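CurH (Lyngbya majuscula, PDB 3KG7) probably catalyses the dehydration of a beta-hydroxyacyl intermediate, as the dehydratase domain of the CurH module in the curacin polyketide synthase. Local coordinates at residues C[27-32]-C[83-88]. Residues are numbered along the deposited sequence; the frame is centred on the assembly and turned at random.
Sequences HQDINL and NTTRET
With CG held between its backbone N and carbonyl carbon (chi1 47°), N31 lies alongside T85, whose OG1 stands anti to its own carbonyl carbon (chi1 -73°). N31 ND2 donates to T85 OG1 at 2.9 Å, and the hydroxyl oxygen sits close to the amide plane; the other end of that amide, OD1, takes the backbone N of N34. T85 CG2 turns the other way and rests against D29, 3.5 Å from OD1. A valine in place of T85 would probably leave N31 ND2 without this acceptor. On the face shared by Q28, I30, R86 and T88, the CD1 end of I30 packs 3.7 Å from T88 CG2. T88 OG1 donates back to R86 O (2.9 Å) from above the carbonyl plane, while I30 N reaches that oxygen at 2.8 Å from the opposite face, a double grip. R86 N to I30 O and the mutual Q28–T88 pair complete the antiparallel ladder. Strand 24-30 runs between 14-17 and 86-92 in what is probably the N-terminal hotdog of the double hotdog fold; strand 101-109 flanks 86-92 beyond, where R108 forms a salt bridge with E87 and S107 OG is hydrogen-bonded to R86 NH1.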
loop_
_atom_site.group_PDB
_atom_site.type_symbol
_atom_site.label_atom_id
_atom_site.label_comp_id
_atom_site.label_asym_id
_atom_site.label_seq_id
_atom_site.Cartn_x
_atom_site.Cartn_y
_atom_site.Cartn_z
ATOM N N HIS C 27 -7.317 -1.785 0.814
ATOM C CA HIS C 27 -7.405 -2.843 -0.182
ATOM C C HIS C 27 -8.101 -4.083 0.341
ATOM O O HIS C 27 -7.862 -4.504 1.469
ATOM C CB HIS C 27 -6.024 -3.171 -0.746
ATOM C CG HIS C 27 -5.058 -3.700 0.262
ATOM N ND1 HIS C 27 -4.694 -5.030 0.315
ATOM C CD2 HIS C 27 -4.363 -3.079 1.246
ATOM C CE1 HIS C 27 -3.817 -5.206 1.288
ATOM N NE2 HIS C 27 -3.599 -4.039 1.869
ATOM N N GLN C 28 -8.970 -4.656 -0.487
ATOM C CA GLN C 28 -9.699 -5.877 -0.144
ATOM C C GLN C 28 -10.107 -6.608 -1.402
ATOM O O GLN C 28 -10.095 -6.038 -2.492
ATOM C CB GLN C 28 -10.966 -5.549 0.647
ATOM C CG GLN C 28 -12.052 -4.889 -0.192
ATOM C CD GLN C 28 -13.146 -4.281 0.646
ATOM O OE1 GLN C 28 -13.666 -4.923 1.557
ATOM N NE2 GLN C 28 -13.506 -3.034 0.346
ATOM N N ASP C 29 -10.496 -7.866 -1.238
ATOM C CA ASP C 29 -11.066 -8.631 -2.331
ATOM C C ASP C 29 -12.577 -8.647 -2.194
ATOM O O ASP C 29 -13.112 -9.150 -1.202
ATOM C CB ASP C 29 -10.474 -10.043 -2.364
ATOM C CG ASP C 29 -9.036 -10.055 -2.868
ATOM O OD1 ASP C 29 -8.662 -10.998 -3.592
ATOM O OD2 ASP C 29 -8.276 -9.110 -2.559
ATOM N N ILE C 30 -13.262 -8.082 -3.182
ATOM C CA ILE C 30 -14.707 -8.003 -3.130
ATOM C C ILE C 30 -15.328 -9.148 -3.903
ATOM O O ILE C 30 -15.020 -9.358 -5.071
ATOM C CB ILE C 30 -15.229 -6.651 -3.633
ATOM C CG1 ILE C 30 -14.603 -5.517 -2.808
ATOM C CG2 ILE C 30 -16.767 -6.628 -3.585
ATOM C CD1 ILE C 30 -15.174 -4.118 -3.072
ATOM N N ASN C 31 -16.189 -9.898 -3.219
ATOM C CA ASN C 31 -17.007 -10.944 -3.825
ATOM C C ASN C 31 -18.259 -11.179 -2.983
ATOM O O ASN C 31 -18.469 -10.495 -1.978
ATOM C CB ASN C 31 -16.204 -12.231 -3.982
ATOM C CG ASN C 31 -15.439 -12.588 -2.734
ATOM O OD1 ASN C 31 -15.976 -12.541 -1.621
ATOM N ND2 ASN C 31 -14.169 -12.936 -2.905
ATOM N N LEU C 32 -19.082 -12.143 -3.386
ATOM C CA LEU C 32 -20.329 -12.422 -2.673
ATOM C C LEU C 32 -20.111 -13.076 -1.309
ATOM O O LEU C 32 -20.978 -13.017 -0.448
ATOM C CB LEU C 32 -21.293 -13.234 -3.544
ATOM C CG LEU C 32 -21.886 -12.487 -4.751
ATOM C CD1 LEU C 32 -22.985 -13.311 -5.400
ATOM C CD2 LEU C 32 -22.408 -11.095 -4.380
ATOM N N ASN C 83 -18.831 -16.630 -8.365
ATOM C CA ASN C 83 -17.524 -16.723 -7.701
ATOM C C ASN C 83 -16.520 -15.633 -8.097
ATOM O O ASN C 83 -15.349 -15.685 -7.706
ATOM C CB ASN C 83 -16.909 -18.107 -7.937
ATOM C CG ASN C 83 -17.050 -18.568 -9.375
ATOM O OD1 ASN C 83 -16.601 -17.898 -10.310
ATOM N ND2 ASN C 83 -17.693 -19.715 -9.559
ATOM N N THR C 84 -16.983 -14.652 -8.869
ATOM C CA THR C 84 -16.144 -13.536 -9.292
ATOM C C THR C 84 -15.594 -12.777 -8.090
ATOM O O THR C 84 -16.344 -12.415 -7.181
ATOM C CB THR C 84 -16.913 -12.574 -10.213
ATOM O OG1 THR C 84 -17.296 -13.274 -11.406
ATOM C CG2 THR C 84 -16.051 -11.368 -10.580
ATOM N N THR C 85 -14.276 -12.575 -8.096
ATOM C CA THR C 85 -13.567 -11.783 -7.096
ATOM C C THR C 85 -12.933 -10.608 -7.799
ATOM O O THR C 85 -12.256 -10.775 -8.802
ATOM C CB THR C 85 -12.446 -12.608 -6.401
ATOM O OG1 THR C 85 -13.035 -13.565 -5.516
ATOM C CG2 THR C 85 -11.484 -11.720 -5.597
ATOM N N ARG C 86 -13.161 -9.419 -7.265
ATOM C CA ARG C 86 -12.512 -8.218 -7.760
ATOM C C ARG C 86 -11.613 -7.617 -6.694
ATOM O O ARG C 86 -12.065 -7.260 -5.610
ATOM C CB ARG C 86 -13.549 -7.201 -8.252
ATOM C CG ARG C 86 -14.291 -7.686 -9.474
ATOM C CD ARG C 86 -14.626 -6.555 -10.395
ATOM N NE ARG C 86 -14.100 -6.806 -11.729
ATOM C CZ ARG C 86 -13.115 -6.120 -12.287
ATOM N NH1 ARG C 86 -12.544 -5.106 -11.652
ATOM N NH2 ARG C 86 -12.710 -6.443 -13.496
ATOM N N GLU C 87 -10.329 -7.546 -7.018
ATOM C CA GLU C 87 -9.309 -6.917 -6.190
ATOM C C GLU C 87 -9.555 -5.405 -6.201
ATOM O O GLU C 87 -9.399 -4.761 -7.234
ATOM C CB GLU C 87 -7.957 -7.246 -6.814
ATOM C CG GLU C 87 -6.730 -6.874 -6.017
ATOM C CD GLU C 87 -5.449 -7.378 -6.679
ATOM O OE1 GLU C 87 -5.471 -8.499 -7.241
ATOM O OE2 GLU C 87 -4.428 -6.660 -6.632
ATOM N N THR C 88 -9.947 -4.846 -5.061
ATOM C CA THR C 88 -10.407 -3.464 -5.005
ATOM C C THR C 88 -9.477 -2.580 -4.172
ATOM O O THR C 88 -8.938 -3.022 -3.167
ATOM C CB THR C 88 -11.841 -3.424 -4.453
ATOM O OG1 THR C 88 -12.615 -4.456 -5.084
ATOM C CG2 THR C 88 -12.492 -2.082 -4.715
#